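Local coordinates for protein Abbfa_003403 (Acinetobacter baumannii, PDB 4ZXH) that is a four-domain nonribosomal peptide synthetase that probably activates an amino acid, condenses it and releases the product, carrying intermediates on a phosphopantetheine arm, at residues A[975-986]-A[1035-1045]. Numbering follows the deposited sequence.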
loop_
_atom_site.group_PDB
_atom_site.type_symbol
_atom_site.label_atom_id
_atom_site.label_comp_id
_atom_site.label_asym_id
_atom_site.label_seq_id
_atom_site.Cartn_x
_atom_site.Cartn_y
_atom_site.Cartn_z
ATOM N N ARG A 975 18.215 -20.482 10.003
ATOM C CA ARG A 975 19.118 -20.363 11.154
ATOM C C ARG A 975 18.685 -21.144 12.404
ATOM O O ARG A 975 19.496 -21.387 13.299
ATOM C CB ARG A 975 19.303 -18.874 11.496
ATOM C CG ARG A 975 19.889 -18.043 10.325
ATOM C CD ARG A 975 19.624 -16.537 10.451
ATOM N NE ARG A 975 18.197 -16.233 10.382
ATOM C CZ ARG A 975 17.682 -15.026 10.598
ATOM N NH1 ARG A 975 18.488 -14.010 10.888
ATOM N NH2 ARG A 975 16.368 -14.830 10.514
ATOM N N ASP A 976 17.428 -21.559 12.468
ATOM C CA ASP A 976 16.968 -22.330 13.614
ATOM C C ASP A 976 15.975 -23.397 13.133
ATOM O O ASP A 976 15.690 -23.463 11.932
ATOM C CB ASP A 976 16.380 -21.382 14.681
ATOM C CG ASP A 976 15.111 -20.677 14.229
ATOM O OD1 ASP A 976 14.689 -20.859 13.071
ATOM O OD2 ASP A 976 14.532 -19.922 15.048
ATOM N N PRO A 977 15.467 -24.258 14.042
ATOM C CA PRO A 977 14.514 -25.279 13.575
ATOM C C PRO A 977 13.258 -24.750 12.831
ATOM O O PRO A 977 12.762 -25.411 11.924
ATOM C CB PRO A 977 14.112 -25.982 14.878
ATOM C CG PRO A 977 15.357 -25.914 15.725
ATOM C CD PRO A 977 15.962 -24.558 15.404
ATOM N N ILE A 978 12.739 -23.593 13.213
ATOM C CA ILE A 978 11.564 -23.065 12.539
ATOM C C ILE A 978 11.893 -22.686 11.095
ATOM O O ILE A 978 11.158 -23.013 10.166
ATOM C CB ILE A 978 10.999 -21.839 13.275
ATOM C CG1 ILE A 978 10.199 -22.264 14.518
ATOM C CG2 ILE A 978 10.162 -20.994 12.338
ATOM C CD1 ILE A 978 9.679 -21.095 15.328
ATOM N N GLU A 979 13.009 -22.012 10.887
ATOM C CA GLU A 979 13.331 -21.627 9.524
ATOM C C GLU A 979 13.738 -22.861 8.693
ATOM O O GLU A 979 13.471 -22.901 7.492
ATOM C CB GLU A 979 14.420 -20.551 9.511
ATOM C CG GLU A 979 14.004 -19.268 10.229
ATOM C CD GLU A 979 15.100 -18.227 10.264
ATOM O OE1 GLU A 979 16.257 -18.550 9.909
ATOM O OE2 GLU A 979 14.804 -17.081 10.654
ATOM N N ILE A 980 14.341 -23.875 9.320
ATOM C CA ILE A 980 14.641 -25.119 8.603
ATOM C C ILE A 980 13.362 -25.793 8.082
ATOM O O ILE A 980 13.298 -26.179 6.914
ATOM C CB ILE A 980 15.439 -26.106 9.481
ATOM C CG1 ILE A 980 16.841 -25.540 9.717
ATOM C CG2 ILE A 980 15.536 -27.456 8.812
ATOM C CD1 ILE A 980 17.720 -26.389 10.626
ATOM N N GLU A 981 12.332 -25.883 8.923
ATOM C CA GLU A 981 11.068 -26.488 8.517
ATOM C C GLU A 981 10.341 -25.684 7.421
ATOM O O GLU A 981 9.753 -26.260 6.508
ATOM C CB GLU A 981 10.145 -26.659 9.722
ATOM C CG GLU A 981 8.796 -27.261 9.369
ATOM C CD GLU A 981 8.678 -28.744 9.700
ATOM O OE1 GLU A 981 9.206 -29.170 10.756
ATOM O OE2 GLU A 981 8.057 -29.482 8.893
ATOM N N LEU A 982 10.373 -24.360 7.498
ATOM C CA LEU A 982 9.731 -23.552 6.463
ATOM C C LEU A 982 10.492 -23.631 5.139
ATOM O O LEU A 982 9.880 -23.690 4.078
ATOM C CB LEU A 982 9.604 -22.095 6.905
ATOM C CG LEU A 982 8.706 -21.869 8.127
ATOM C CD1 LEU A 982 8.817 -20.422 8.659
ATOM C CD2 LEU A 982 7.261 -22.247 7.786
ATOM N N CYS A 983 11.821 -23.643 5.189
ATOM C CA CYS A 983 12.588 -23.713 3.953
ATOM C C CYS A 983 12.315 -25.014 3.242
ATOM O O CYS A 983 11.945 -25.012 2.071
ATOM C CB CYS A 983 14.088 -23.570 4.201
ATOM S SG CYS A 983 14.624 -21.882 4.391
ATOM N N THR A 984 12.486 -26.125 3.949
ATOM C CA THR A 984 12.135 -27.421 3.383
ATOM C C THR A 984 10.701 -27.445 2.832
ATOM O O THR A 984 10.442 -28.019 1.784
ATOM C CB THR A 984 12.302 -28.513 4.414
ATOM O OG1 THR A 984 13.688 -28.612 4.721
ATOM C CG2 THR A 984 11.879 -29.817 3.848
ATOM N N THR A 985 9.773 -26.782 3.509
ATOM C CA THR A 985 8.402 -26.801 3.027
ATOM C C THR A 985 8.254 -25.943 1.767
ATOM O O THR A 985 7.664 -26.388 0.777
ATOM C CB THR A 985 7.417 -26.351 4.095
ATOM O OG1 THR A 985 7.482 -27.262 5.198
ATOM C CG2 THR A 985 6.061 -26.451 3.565
ATOM N N PHE A 986 8.815 -24.740 1.775
ATOM C CA PHE A 986 8.854 -23.941 0.547
ATOM C C PHE A 986 9.472 -24.701 -0.619
ATOM O O PHE A 986 8.902 -24.685 -1.719
ATOM C CB PHE A 986 9.633 -22.655 0.739
ATOM C CG PHE A 986 8.833 -21.541 1.335
ATOM C CD1 PHE A 986 7.893 -21.801 2.337
ATOM C CD2 PHE A 986 9.052 -20.223 0.926
ATOM C CE1 PHE A 986 7.164 -20.759 2.919
ATOM C CE2 PHE A 986 8.334 -19.181 1.494
ATOM C CZ PHE A 986 7.393 -19.440 2.501
ATOM N N SER A 1035 5.282 -13.455 3.701
ATOM C CA SER A 1035 5.521 -14.431 2.626
ATOM C C SER A 1035 6.983 -14.858 2.346
ATOM O O SER A 1035 7.257 -15.608 1.402
ATOM C CB SER A 1035 4.903 -13.888 1.337
ATOM O OG SER A 1035 5.292 -12.546 1.147
ATOM N N THR A 1036 7.914 -14.396 3.164
ATOM C CA THR A 1036 9.253 -14.973 3.169
ATOM C C THR A 1036 9.394 -15.880 4.368
ATOM O O THR A 1036 8.621 -15.765 5.317
ATOM C CB THR A 1036 10.343 -13.922 3.243
ATOM O OG1 THR A 1036 10.305 -13.314 4.542
ATOM C CG2 THR A 1036 10.176 -12.876 2.128
ATOM N N VAL A 1037 10.381 -16.774 4.346
ATOM C CA VAL A 1037 10.583 -17.670 5.484
ATOM C C VAL A 1037 10.959 -16.867 6.727
ATOM O O VAL A 1037 10.483 -17.153 7.828
ATOM C CB VAL A 1037 11.658 -18.712 5.203
ATOM C CG1 VAL A 1037 11.968 -19.484 6.465
ATOM C CG2 VAL A 1037 11.188 -19.651 4.113
ATOM N N GLU A 1038 11.781 -15.833 6.550
ATOM C CA GLU A 1038 12.169 -15.029 7.700
ATOM C C GLU A 1038 10.947 -14.447 8.395
ATOM O O GLU A 1038 10.774 -14.607 9.612
ATOM C CB GLU A 1038 13.107 -13.893 7.307
ATOM C CG GLU A 1038 13.799 -13.265 8.525
ATOM C CD GLU A 1038 14.071 -11.785 8.361
ATOM O OE1 GLU A 1038 13.235 -11.098 7.737
ATOM O OE2 GLU A 1038 15.125 -11.313 8.834
ATOM N N ARG A 1039 10.107 -13.767 7.612
ATOM C CA ARG A 1039 9.013 -13.002 8.176
ATOM C C ARG A 1039 7.966 -13.919 8.799
ATOM O O ARG A 1039 7.425 -13.621 9.864
ATOM C CB ARG A 1039 8.393 -12.101 7.108
ATOM C CG ARG A 1039 9.195 -10.831 6.931
ATOM C CD ARG A 1039 8.852 -10.025 5.677
ATOM N NE ARG A 1039 7.443 -9.643 5.520
ATOM C CZ ARG A 1039 6.732 -8.957 6.409
ATOM N NH1 ARG A 1039 7.251 -8.583 7.579
ATOM N NH2 ARG A 1039 5.478 -8.662 6.140
ATOM N N LEU A 1040 7.693 -15.039 8.144
ATOM C CA LEU A 1040 6.688 -15.972 8.635
ATOM C C LEU A 1040 7.222 -16.659 9.874
ATOM O O LEU A 1040 6.487 -16.927 10.812
ATOM C CB LEU A 1040 6.330 -16.988 7.547
ATOM C CG LEU A 1040 5.306 -18.094 7.814
ATOM C CD1 LEU A 1040 3.918 -17.547 8.120
ATOM C CD2 LEU A 1040 5.272 -18.982 6.587
ATOM N N GLY A 1041 8.526 -16.919 9.867
ATOM C CA GLY A 1041 9.206 -17.552 10.980
ATOM C C GLY A 1041 9.149 -16.698 12.231
ATOM O O GLY A 1041 8.997 -17.242 13.318
ATOM N N GLU A 1042 9.262 -15.373 12.095
ATOM C CA GLU A 1042 9.146 -14.489 13.263
ATOM C C GLU A 1042 7.740 -14.588 13.864
ATOM O O GLU A 1042 7.579 -14.624 15.088
ATOM C CB GLU A 1042 9.478 -13.030 12.903
ATOM C CG GLU A 1042 10.916 -12.826 12.442
ATOM C CD GLU A 1042 11.219 -11.417 11.933
ATOM O OE1 GLU A 1042 10.304 -10.570 11.872
ATOM O OE2 GLU A 1042 12.396 -11.163 11.587
ATOM N N ILE A 1043 6.731 -14.650 12.995
ATOM C CA ILE A 1043 5.339 -14.780 13.410
ATOM C C ILE A 1043 5.086 -16.071 14.182
ATOM O O ILE A 1043 4.453 -16.071 15.232
ATOM C CB ILE A 1043 4.409 -14.737 12.187
ATOM C CG1 ILE A 1043 4.331 -13.311 11.655
ATOM C CG2 ILE A 1043 3.020 -15.267 12.528
ATOM C CD1 ILE A 1043 4.042 -12.306 12.734
ATOM N N ILE A 1044 5.581 -17.175 13.644
ATOM C CA ILE A 1044 5.422 -18.466 14.282
ATOM C C ILE A 1044 6.212 -18.537 15.592
ATOM O O ILE A 1044 5.765 -19.131 16.575
ATOM C CB ILE A 1044 5.872 -19.568 13.337
ATOM C CG1 ILE A 1044 4.901 -19.668 12.172
ATOM C CG2 ILE A 1044 5.959 -20.888 14.045
ATOM C CD1 ILE A 1044 5.331 -20.675 11.124
ATOM N N ARG A 1045 7.378 -17.897 15.596
ATOM C CA ARG A 1045 8.284 -17.883 16.747
ATOM C C ARG A 1045 7.662 -17.199 17.963
ATOM O O ARG A 1045 7.972 -17.558 19.113
ATOM C CB ARG A 1045 9.589 -17.189 16.363
ATOM C CG ARG A 1045 10.688 -17.300 17.379
ATOM C CD ARG A 1045 12.014 -16.792 16.819
ATOM N NE ARG A 1045 12.498 -17.628 15.721
ATOM C CZ ARG A 1045 12.590 -17.226 14.457
ATOM N NH1 ARG A 1045 12.248 -15.988 14.113
ATOM N NH2 ARG A 1045 13.037 -18.056 13.531
HETATM O O HOH W 1 12.515 -15.874 11.383
#
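Leu982 and Val1037 illustrate how two helices interlock by exchanging knobs and holes. The side chain of Leu982 enters the hole formed by Val1037, Leu1040, Gly1041 and Ile1044, its CD1 resting 3.7 Å from Gly1041 CA while CD2 meets Ile1044 CD1 tip to tip. Val1037 returns the insertion among Glu979, Leu982, Cys983 and Phe986. Its two methyls divide the work: CG1, anti to the backbone N (chi1 172°), meets Leu982 CB at 3.5 Å, whereas CG2 lies over the centre of the Phe986 ring, a CH-pi contact of 3.9 Å to the centroid. Ile978 CD1 extends the apolar seam to Ile1044 CG2.

These are the first and last helices of the four-helix bundle of a peptidyl carrier protein; segments 977-986 and 1037-1045 are inclined, their directions 131° apart and their axes 9.5 Å at closest. Helix 1008-1022 also packs on Leu982, through Leu1018.

Charged groups close one end of the interface. Arg1045 bends at chi3, and in a salt bridge its NH2 donates to Asp976 OD2 (2.8 Å), the oxygen lying 22° out of the guanidinium plane; the same NH2 makes a longer salt bridge to Glu979 OE2 (3.5 Å). Asp976 OD1 meanwhile caps helix 977-986 by accepting from Glu979 N. Arg975 grips the Glu979 carboxylate side-on, NE to OE1 and NH2 to OE2, which probably holds the carboxylate against rotation; a water links OE2 to Glu1038 O and Arg1045 NH1. That last nitrogen also bridges to Asp1230 in the thioesterase region.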